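Local structure of squalene synthase HpnC (Alicyclobacillus acidocaldarius subsp. acidocaldarius, 4HD1) at residues A71-E74 with E75-A79; P102-P105 with F106-I110; L128-Y131 with C132-S135. The protein probably acts as a squalene synthase-type transferase that joins prenyl diphosphates, as in the all-helical squalene/phytoene synthase family. All coordinates share one frame; numbering follows the deposited sequence.

All three contacts are local, each within one continuous stretch, on a helix or, in contact 2, where a loop runs into one. Contact 1, on helix 65-81, is a surface contact about 20 Å from the chain's centre, measured between centres; contact 2, entering helix 104-118, and contact 3, ending helix 125-135, are partly buried, about 12 and 10 Å from it. Each has an acid-arginine salt bridge: near the guanidinium plane at the surface, stacked and undirected in contact 2, and joined by ring and carbonyl contacts in contact 3. Contacts 1 and 2 pack together, with Leu76 CD2 3.7 Å from Phe106 CB, whereas contacts 2 and 3 bring the like-charged Arg108 and Arg133 close.

Contact 1: A71-E74 with E75-A79; sequences AYEE and ELRRA
The Arg77 guanidinium takes Glu73 at its edge: OE1 of Glu73 lies near the plane and 2.9 Å from NH1 of Arg77, a salt bridge between residues one helical turn apart (i, i+4). The carboxylate and guanidinium planes are 55° apart, while the two side chains run alongside each other and point the same way. CG of Glu73 stands anti to the backbone N (chi1 -177°) and its chain stays extended, whereas Arg77 bends at chi3 to bring NH1 across. OE2 of Glu73 forms a second salt bridge, to Arg114, which gives this carboxylate two arginines and probably favours its charged form. Over one face of the Arg78 guanidinium sits Glu74 O, offset toward the rim. The Tyr72 and Glu75 side chains cross at about a right angle, OE1 of Glu75 approaching CD1 of Tyr72 obliquely at 4.0 Å. These pairs belong to helix 65-81 of an all-helical fold, where regular i to i+4 bonds such as Arg77 N to Glu73 O (2.9 Å) fix the spacing. Tyr72 turns inward to helix 41-56, its OH bonded to Phe50 O, and Leu76 is buried, touching Leu92 and Phe50. Glu75 reaches Phe89 of helix 87-99.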
ATOM      1  N   ALA A  71      -4.291   3.491 -20.350  1.00 80.44           N
ATOM      2  CA  ALA A  71      -4.158   4.922 -20.604  1.00 79.47           C
ATOM      3  C   ALA A  71      -3.437   5.599 -19.443  1.00 78.01           C
ATOM      4  O   ALA A  71      -2.648   6.527 -19.646  1.00 78.82           O
ATOM      5  CB  ALA A  71      -5.522   5.556 -20.833  1.00 75.82           C
ATOM      6  N   TYR A  72      -3.705   5.120 -18.230  1.00 74.51           N
ATOM      7  CA  TYR A  72      -3.087   5.669 -17.025  1.00 66.96           C
ATOM      8  C   TYR A  72      -1.603   5.316 -16.994  1.00 67.41           C
ATOM      9  O   TYR A  72      -0.772   6.113 -16.550  1.00 69.17           O
ATOM     10  CB  TYR A  72      -3.803   5.146 -15.784  1.00 63.23           C
ATOM     11  CG  TYR A  72      -3.589   5.968 -14.533  1.00 61.62           C
ATOM     12  CD1 TYR A  72      -4.278   7.167 -14.328  1.00 59.82           C
ATOM     13  CD2 TYR A  72      -2.714   5.531 -13.536  1.00 61.19           C
ATOM     14  CE1 TYR A  72      -4.089   7.913 -13.171  1.00 60.22           C
ATOM     15  CE2 TYR A  72      -2.517   6.270 -12.377  1.00 60.58           C
ATOM     16  CZ  TYR A  72      -3.205   7.455 -12.198  1.00 61.05           C
ATOM     17  OH  TYR A  72      -3.000   8.172 -11.041  1.00 60.25           O
ATOM     18  N   GLU A  73      -1.281   4.125 -17.487  1.00 70.42           N
ATOM     19  CA  GLU A  73       0.101   3.684 -17.629  1.00 76.75           C
ATOM     20  C   GLU A  73       0.824   4.519 -18.690  1.00 82.10           C
ATOM     21  O   GLU A  73       2.007   4.837 -18.533  1.00 85.69           O
ATOM     22  CB  GLU A  73       0.147   2.196 -17.976  1.00 78.53           C
ATOM     23  CG  GLU A  73       1.544   1.609 -18.072  1.00 84.32           C
ATOM     24  CD  GLU A  73       1.530   0.102 -18.227  1.00 89.54           C
ATOM     25  OE1 GLU A  73       2.180  -0.399 -19.168  1.00 97.74           O
ATOM     26  OE2 GLU A  73       0.868  -0.580 -17.414  1.00 90.28           O
ATOM     27  N   GLU A  74       0.098   4.873 -19.753  1.00 81.20           N
ATOM     28  CA  GLU A  74       0.599   5.779 -20.788  1.00 89.93           C
ATOM     29  C   GLU A  74       0.981   7.148 -20.233  1.00 83.29           C
ATOM     30  O   GLU A  74       2.044   7.682 -20.567  1.00 82.31           O
ATOM     31  CB  GLU A  74      -0.426   5.940 -21.917  1.00 97.25           C
ATOM     32  CG  GLU A  74      -0.422   4.805 -22.926  1.00109.80           C
ATOM     33  CD  GLU A  74       0.965   4.506 -23.464  1.00125.69           C
ATOM     34  OE1 GLU A  74       1.647   5.445 -23.929  1.00121.12           O
ATOM     35  OE2 GLU A  74       1.378   3.328 -23.415  1.00134.24           O
ATOM     36  N   GLU A  75       0.107   7.708 -19.396  1.00 78.81           N
ATOM     37  CA  GLU A  75       0.361   8.982 -18.721  1.00 81.91           C
ATOM     38  C   GLU A  75       1.607   8.881 -17.841  1.00 78.41           C
ATOM     39  O   GLU A  75       2.471   9.759 -17.872  1.00 79.31           O
ATOM     40  CB  GLU A  75      -0.864   9.411 -17.899  1.00 89.70           C
ATOM     41  CG  GLU A  75      -2.032   9.912 -18.747  1.00103.54           C
ATOM     42  CD  GLU A  75      -3.398   9.736 -18.090  1.00114.34           C
ATOM     43  OE1 GLU A  75      -3.579  10.173 -16.931  1.00122.29           O
ATOM     44  OE2 GLU A  75      -4.307   9.172 -18.746  1.00119.71           O
ATOM     45  N   LEU A  76       1.700   7.791 -17.081  1.00 79.97           N
ATOM     46  CA  LEU A  76       2.848   7.530 -16.219  1.00 77.41           C
ATOM     47  C   LEU A  76       4.155   7.505 -17.009  1.00 79.02           C
ATOM     48  O   LEU A  76       5.125   8.149 -16.615  1.00 79.67           O
ATOM     49  CB  LEU A  76       2.648   6.221 -15.442  1.00 73.61           C
ATOM     50  CG  LEU A  76       3.641   5.761 -14.362  1.00 72.67           C
ATOM     51  CD1 LEU A  76       4.809   4.991 -14.964  1.00 69.58           C
ATOM     52  CD2 LEU A  76       4.126   6.898 -13.465  1.00 68.55           C
ATOM     53  N   ARG A  77       4.174   6.774 -18.122  1.00 81.65           N
ATOM     54  CA  ARG A  77       5.364   6.711 -18.978  1.00 84.35           C
ATOM     55  C   ARG A  77       5.723   8.074 -19.577  1.00 82.79           C
ATOM     56  O   ARG A  77       6.901   8.407 -19.705  1.00 82.49           O
ATOM     57  CB  ARG A  77       5.213   5.662 -20.081  1.00 87.89           C
ATOM     58  CG  ARG A  77       4.813   4.283 -19.580  1.00 88.61           C
ATOM     59  CD  ARG A  77       4.970   3.226 -20.659  1.00 92.50           C
ATOM     60  NE  ARG A  77       6.109   2.362 -20.373  1.00 86.88           N
ATOM     61  CZ  ARG A  77       6.018   1.178 -19.777  1.00 82.10           C
ATOM     62  NH1 ARG A  77       4.834   0.695 -19.415  1.00 77.64           N
ATOM     63  NH2 ARG A  77       7.117   0.472 -19.550  1.00 79.60           N
ATOM     64  N   ARG A  78       4.704   8.856 -19.929  1.00 81.72           N
ATOM     65  CA  ARG A  78       4.910  10.221 -20.409  1.00 83.56           C
ATOM     66  C   ARG A  78       5.549  11.097 -19.333  1.00 81.25           C
ATOM     67  O   ARG A  78       6.374  11.963 -19.638  1.00 79.46           O
ATOM     68  CB  ARG A  78       3.596  10.837 -20.899  1.00 84.72           C
ATOM     69  CG  ARG A  78       3.311  10.570 -22.366  1.00 91.07           C
ATOM     70  CD  ARG A  78       2.112  11.358 -22.872  1.00100.33           C
ATOM     71  NE  ARG A  78       0.893  10.550 -22.860  1.00101.40           N
ATOM     72  CZ  ARG A  78      -0.124  10.709 -22.016  1.00 99.49           C
ATOM     73  NH1 ARG A  78      -0.101  11.666 -21.092  1.00101.36           N
ATOM     74  NH2 ARG A  78      -1.176   9.907 -22.104  1.00 92.01           N
ATOM     75  N   ALA A  79       5.175  10.857 -18.078  1.00 76.24           N
ATOM     76  CA  ALA A  79       5.734  11.599 -16.952  1.00 73.98           C
ATOM     77  C   ALA A  79       7.213  11.272 -16.717  1.00 74.54           C
ATOM     78  O   ALA A  79       7.947  12.090 -16.172  1.00 72.85           O
ATOM     79  CB  ALA A  79       4.915  11.362 -15.696  1.00 72.16           C
TER

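Contact 2: P102-P105 with F106-I110; sequences PMEP and FLRLI
Glu104 and Arg108 face each other as stacked flat groups, their carboxylate and guanidinium planes only 27° apart. OE2 of Glu104 lies over one face of the guanidinium, 2.9 Å above its plane and toward the rim, and comes within 3.0 Å of Arg108 NH2. Arg108 is extended from CG to NE, and Glu104, with CG anti to the backbone N (chi1 -170°), reaches forward along the helix to meet it. Phe106 is turned otherwise: the carbonyl oxygens of Pro102 and Met103 lie at its ring edge, with CD2 of Phe106 3.6 Å from Pro102 O. The ring is buried, meeting Phe50 edge-to-face and touching Leu92 and Ile96 of helix 87-99. The selenium of Met103, a selenomethionine, comes 4.1 Å from CD1 of Leu107, and both side chains also rest on Arg77 of helix 65-81. In the backbone, Leu107 N donates to Met103 O at 3.2 Å with an N-H...O angle of 171°, one of the i to i+4 bonds near the start of helix 104-118. Pro105 has no N-H to give, but its carbonyl accepts from Leu109 N at 3.1 Å. Because OE2 lies out of the guanidinium plane, the polar attraction is one of charge, with no directed bond, beside the packing of Glu104 CG along the arginine chain; the carboxylate probably eases the closeness of like charges at this arginine.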
ATOM      1  N   PRO A 102      12.585   5.354  -9.499  1.00 58.15           N
ATOM      2  CA  PRO A 102      12.500   4.368 -10.579  1.00 60.16           C
ATOM      3  C   PRO A 102      11.054   4.154 -11.036  1.00 63.19           C
ATOM      4  O   PRO A 102      10.121   4.463 -10.289  1.00 63.52           O
ATOM      5  CB  PRO A 102      13.048   3.093  -9.925  1.00 55.89           C
ATOM      6  CG  PRO A 102      12.695   3.250  -8.488  1.00 52.51           C
ATOM      7  CD  PRO A 102      12.860   4.716  -8.197  1.00 54.41           C
HETATM    8  N   MSE A 103      10.877   3.621 -12.242  1.00 66.12           N
HETATM    9  CA  MSE A 103       9.548   3.424 -12.818  1.00 68.09           C
HETATM   10  C   MSE A 103       8.802   2.200 -12.274  1.00 68.92           C
HETATM   11  O   MSE A 103       7.578   2.225 -12.142  1.00 69.52           O
HETATM   12  CB  MSE A 103       9.648   3.323 -14.333  1.00 69.55           C
HETATM   13  CG  MSE A 103       8.454   3.882 -15.065  1.00 73.84           C
HETATM   14 SE   MSE A 103       8.502   3.349 -16.934  1.00 82.92          SE
HETATM   15  CE  MSE A 103       8.061   5.041 -17.769  1.00 86.59           C
ATOM     16  N   GLU A 104       9.541   1.140 -11.956  1.00 69.14           N
ATOM     17  CA  GLU A 104       8.936  -0.142 -11.572  1.00 70.64           C
ATOM     18  C   GLU A 104       7.840  -0.064 -10.483  1.00 66.72           C
ATOM     19  O   GLU A 104       6.786  -0.682 -10.634  1.00 68.39           O
ATOM     20  CB  GLU A 104      10.012  -1.176 -11.196  1.00 70.90           C
ATOM     21  CG  GLU A 104       9.468  -2.587 -11.015  1.00 75.59           C
ATOM     22  CD  GLU A 104      10.480  -3.558 -10.429  1.00 83.91           C
ATOM     23  OE1 GLU A 104      11.221  -3.187  -9.488  1.00 80.10           O
ATOM     24  OE2 GLU A 104      10.523  -4.712 -10.903  1.00 96.36           O
ATOM     25  N   PRO A 105       8.079   0.689  -9.390  1.00 63.42           N
ATOM     26  CA  PRO A 105       7.026   0.716  -8.365  1.00 59.83           C
ATOM     27  C   PRO A 105       5.704   1.306  -8.849  1.00 60.16           C
ATOM     28  O   PRO A 105       4.643   0.826  -8.447  1.00 60.27           O
ATOM     29  CB  PRO A 105       7.628   1.590  -7.263  1.00 58.54           C
ATOM     30  CG  PRO A 105       9.102   1.474  -7.456  1.00 60.14           C
ATOM     31  CD  PRO A 105       9.300   1.384  -8.939  1.00 63.30           C
ATOM     32  N   PHE A 106       5.767   2.328  -9.700  1.00 59.74           N
ATOM     33  CA  PHE A 106       4.558   2.920 -10.274  1.00 60.02           C
ATOM     34  C   PHE A 106       3.808   1.912 -11.146  1.00 62.96           C
ATOM     35  O   PHE A 106       2.591   1.755 -11.004  1.00 62.69           O
ATOM     36  CB  PHE A 106       4.893   4.172 -11.079  1.00 58.83           C
ATOM     37  CG  PHE A 106       5.385   5.312 -10.241  1.00 57.13           C
ATOM     38  CD1 PHE A 106       4.491   6.134  -9.564  1.00 56.82           C
ATOM     39  CD2 PHE A 106       6.747   5.570 -10.130  1.00 56.93           C
ATOM     40  CE1 PHE A 106       4.946   7.188  -8.787  1.00 57.38           C
ATOM     41  CE2 PHE A 106       7.206   6.624  -9.361  1.00 55.25           C
ATOM     42  CZ  PHE A 106       6.305   7.436  -8.686  1.00 56.37           C
ATOM     43  N   LEU A 107       4.544   1.227 -12.026  1.00 62.89           N
ATOM     44  CA  LEU A 107       3.980   0.168 -12.873  1.00 64.95           C
ATOM     45  C   LEU A 107       3.407  -0.995 -12.058  1.00 66.20           C
ATOM     46  O   LEU A 107       2.474  -1.652 -12.495  1.00 69.71           O
ATOM     47  CB  LEU A 107       5.025  -0.367 -13.860  1.00 65.21           C
ATOM     48  CG  LEU A 107       5.578   0.558 -14.947  1.00 70.43           C
ATOM     49  CD1 LEU A 107       6.793  -0.078 -15.609  1.00 73.93           C
ATOM     50  CD2 LEU A 107       4.524   0.904 -15.987  1.00 69.24           C
ATOM     51  N   ARG A 108       3.966  -1.247 -10.879  1.00 64.98           N
ATOM     52  CA  ARG A 108       3.474  -2.329 -10.026  1.00 62.46           C
ATOM     53  C   ARG A 108       2.163  -1.978  -9.335  1.00 64.29           C
ATOM     54  O   ARG A 108       1.292  -2.833  -9.173  1.00 64.38           O
ATOM     55  CB  ARG A 108       4.533  -2.767  -9.020  1.00 59.39           C
ATOM     56  CG  ARG A 108       5.580  -3.640  -9.671  1.00 60.66           C
ATOM     57  CD  ARG A 108       6.602  -4.156  -8.685  1.00 65.40           C
ATOM     58  NE  ARG A 108       7.384  -5.227  -9.295  1.00 71.63           N
ATOM     59  CZ  ARG A 108       8.427  -5.821  -8.723  1.00 75.48           C
ATOM     60  NH1 ARG A 108       8.832  -5.453  -7.513  1.00 79.80           N
ATOM     61  NH2 ARG A 108       9.069  -6.784  -9.365  1.00 73.45           N
ATOM     62  N   LEU A 109       2.023  -0.716  -8.950  1.00 63.52           N
ATOM     63  CA  LEU A 109       0.782  -0.233  -8.354  1.00 64.47           C
ATOM     64  C   LEU A 109      -0.366  -0.289  -9.350  1.00 67.38           C
ATOM     65  O   LEU A 109      -1.506  -0.566  -8.967  1.00 67.57           O
ATOM     66  CB  LEU A 109       0.958   1.188  -7.828  1.00 59.94           C
ATOM     67  CG  LEU A 109       1.744   1.247  -6.525  1.00 59.36           C
ATOM     68  CD1 LEU A 109       2.293   2.649  -6.309  1.00 58.85           C
ATOM     69  CD2 LEU A 109       0.887   0.781  -5.349  1.00 56.67           C
ATOM     70  N   ILE A 110      -0.047  -0.015 -10.617  1.00 69.71           N
ATOM     71  CA  ILE A 110      -0.997  -0.124 -11.729  1.00 73.62           C
ATOM     72  C   ILE A 110      -1.388  -1.588 -11.922  1.00 75.52           C
ATOM     73  O   ILE A 110      -2.569  -1.909 -12.048  1.00 76.20           O
ATOM     74  CB  ILE A 110      -0.421   0.483 -13.036  1.00 72.77           C
ATOM     75  CG1 ILE A 110      -0.425   2.015 -12.947  1.00 69.97           C
ATOM     76  CG2 ILE A 110      -1.202   0.013 -14.262  1.00 73.59           C
ATOM     77  CD1 ILE A 110       0.306   2.714 -14.072  1.00 68.94           C
TER

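Contact 3: L128-Y131 with C132-S135; sequences LRDY and CRYS
Ser135 lies over one face of the Tyr131 ring: OG of Ser135 stands 3.5 Å above the ring plane, over its centre, and Ser135 CB makes a CH-pi contact 4.0 Å from the Tyr131 centroid. Tyr131 has CG anti to its own N (chi1 173°), which turns the ring along the helix toward Ser135. A second ring, Tyr134, is met at its edge by Asp130 O, 3.1 Å from CD2 of Tyr134, and Arg115 adds a cation-pi contact. Among the hydrogen bonds, Tyr131 O accepts an i to i+4 bond from Ser135 N (3.0 Å) and an i to i+3 bond from Tyr134 N (2.9 Å). Both lie in the last turn of helix 125-135, which packs against helices 104-118 and 152-172 in this all-helical fold; Gln166 NE2 of the latter is hydrogen-bonded to Ser135 OG. An alanine in place of Tyr131 removes the ring that Ser135 CB and OG lie over, which would probably open a gap beside Gln166 and Arg115 and leave the serine side chain less firmly placed. Two salt bridges engage Asp130: OD1 with Arg115, and OD2 with Arg133 NH1 at 3.1 Å, carboxylate and guanidinium planes 24° apart.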
ATOM      1  N   LEU A 128      -0.727 -14.814  -1.854  1.00 68.42           N
ATOM      2  CA  LEU A 128      -1.047 -13.584  -1.138  1.00 69.14           C
ATOM      3  C   LEU A 128       0.185 -12.681  -1.016  1.00 71.41           C
ATOM      4  O   LEU A 128       0.121 -11.485  -1.320  1.00 69.73           O
ATOM      5  CB  LEU A 128      -1.646 -13.882   0.236  1.00 66.19           C
ATOM      6  CG  LEU A 128      -2.087 -12.659   1.049  1.00 68.17           C
ATOM      7  CD1 LEU A 128      -3.074 -11.805   0.267  1.00 65.05           C
ATOM      8  CD2 LEU A 128      -2.669 -13.063   2.398  1.00 67.96           C
ATOM      9  N   ARG A 129       1.304 -13.264  -0.586  1.00 73.31           N
ATOM     10  CA  ARG A 129       2.584 -12.558  -0.540  1.00 74.96           C
ATOM     11  C   ARG A 129       2.860 -11.889  -1.888  1.00 73.73           C
ATOM     12  O   ARG A 129       3.214 -10.717  -1.937  1.00 68.59           O
ATOM     13  CB  ARG A 129       3.714 -13.527  -0.182  1.00 80.03           C
ATOM     14  CG  ARG A 129       5.095 -12.903  -0.121  1.00 83.51           C
ATOM     15  CD  ARG A 129       5.564 -12.715   1.309  1.00 94.19           C
ATOM     16  NE  ARG A 129       6.938 -12.218   1.338  1.00103.38           N
ATOM     17  CZ  ARG A 129       7.769 -12.325   2.372  1.00108.02           C
ATOM     18  NH1 ARG A 129       7.384 -12.924   3.491  1.00114.89           N
ATOM     19  NH2 ARG A 129       8.998 -11.837   2.281  1.00107.98           N
ATOM     20  N   ASP A 130       2.664 -12.631  -2.976  1.00 75.83           N
ATOM     21  CA  ASP A 130       2.933 -12.121  -4.319  1.00 78.40           C
ATOM     22  C   ASP A 130       2.061 -10.916  -4.694  1.00 75.30           C
ATOM     23  O   ASP A 130       2.539  -9.975  -5.331  1.00 75.74           O
ATOM     24  CB  ASP A 130       2.799 -13.224  -5.363  1.00 81.86           C
ATOM     25  CG  ASP A 130       3.703 -13.000  -6.549  1.00 88.02           C
ATOM     26  OD1 ASP A 130       3.182 -12.720  -7.648  1.00 81.30           O
ATOM     27  OD2 ASP A 130       4.940 -13.078  -6.372  1.00 99.56           O
ATOM     28  N   TYR A 131       0.791 -10.949  -4.293  1.00 71.52           N
ATOM     29  CA  TYR A 131      -0.102  -9.807  -4.480  1.00 68.73           C
ATOM     30  C   TYR A 131       0.442  -8.571  -3.759  1.00 68.86           C
ATOM     31  O   TYR A 131       0.473  -7.477  -4.331  1.00 70.75           O
ATOM     32  CB  TYR A 131      -1.523 -10.135  -4.002  1.00 65.11           C
ATOM     33  CG  TYR A 131      -2.472  -8.949  -3.996  1.00 62.56           C
ATOM     34  CD1 TYR A 131      -2.720  -8.220  -5.161  1.00 63.31           C
ATOM     35  CD2 TYR A 131      -3.130  -8.567  -2.825  1.00 65.24           C
ATOM     36  CE1 TYR A 131      -3.584  -7.134  -5.156  1.00 68.39           C
ATOM     37  CE2 TYR A 131      -4.003  -7.486  -2.809  1.00 66.82           C
ATOM     38  CZ  TYR A 131      -4.224  -6.772  -3.974  1.00 67.00           C
ATOM     39  OH  TYR A 131      -5.090  -5.699  -3.967  1.00 73.81           O
ATOM     40  N   CYS A 132       0.886  -8.763  -2.516  1.00 68.54           N
ATOM     41  CA  CYS A 132       1.474  -7.690  -1.706  1.00 65.29           C
ATOM     42  C   CYS A 132       2.662  -6.999  -2.371  1.00 63.87           C
ATOM     43  O   CYS A 132       2.873  -5.804  -2.161  1.00 65.81           O
ATOM     44  CB  CYS A 132       1.873  -8.213  -0.330  1.00 65.57           C
ATOM     45  SG  CYS A 132       0.451  -8.648   0.688  1.00 68.56           S
ATOM     46  N   ARG A 133       3.419  -7.746  -3.176  1.00 61.78           N
ATOM     47  CA  ARG A 133       4.538  -7.179  -3.939  1.00 64.02           C
ATOM     48  C   ARG A 133       4.097  -6.110  -4.949  1.00 64.91           C
ATOM     49  O   ARG A 133       4.931  -5.359  -5.467  1.00 70.04           O
ATOM     50  CB  ARG A 133       5.332  -8.281  -4.643  1.00 68.73           C
ATOM     51  CG  ARG A 133       6.193  -9.116  -3.703  1.00 71.27           C
ATOM     52  CD  ARG A 133       6.810 -10.325  -4.396  1.00 82.60           C
ATOM     53  NE  ARG A 133       7.705  -9.935  -5.485  1.00 88.06           N
ATOM     54  CZ  ARG A 133       7.390  -9.973  -6.779  1.00 90.37           C
ATOM     55  NH1 ARG A 133       6.193 -10.398  -7.170  1.00 97.45           N
ATOM     56  NH2 ARG A 133       8.278  -9.589  -7.686  1.00 86.74           N
ATOM     57  N   TYR A 134       2.792  -6.040  -5.216  1.00 62.25           N
ATOM     58  CA  TYR A 134       2.244  -5.079  -6.176  1.00 59.82           C
ATOM     59  C   TYR A 134       1.385  -4.031  -5.495  1.00 57.29           C
ATOM     60  O   TYR A 134       1.399  -2.869  -5.890  1.00 59.25           O
ATOM     61  CB  TYR A 134       1.454  -5.790  -7.292  1.00 61.58           C
ATOM     62  CG  TYR A 134       2.333  -6.686  -8.136  1.00 64.99           C
ATOM     63  CD1 TYR A 134       2.932  -6.211  -9.305  1.00 65.81           C
ATOM     64  CD2 TYR A 134       2.601  -7.999  -7.742  1.00 66.55           C
ATOM     65  CE1 TYR A 134       3.763  -7.023 -10.064  1.00 67.82           C
ATOM     66  CE2 TYR A 134       3.428  -8.817  -8.494  1.00 68.56           C
ATOM     67  CZ  TYR A 134       4.002  -8.328  -9.651  1.00 68.88           C
ATOM     68  OH  TYR A 134       4.816  -9.146 -10.392  1.00 71.60           O
ATOM     69  N   SER A 135       0.648  -4.442  -4.469  1.00 58.17           N
ATOM     70  CA  SER A 135      -0.293  -3.553  -3.801  1.00 58.79           C
ATOM     71  C   SER A 135       0.317  -2.774  -2.642  1.00 58.49           C
ATOM     72  O   SER A 135      -0.121  -1.666  -2.358  1.00 64.35           O
ATOM     73  CB  SER A 135      -1.507  -4.338  -3.306  1.00 60.11           C
ATOM     74  OG  SER A 135      -1.101  -5.473  -2.564  1.00 64.64           O
TER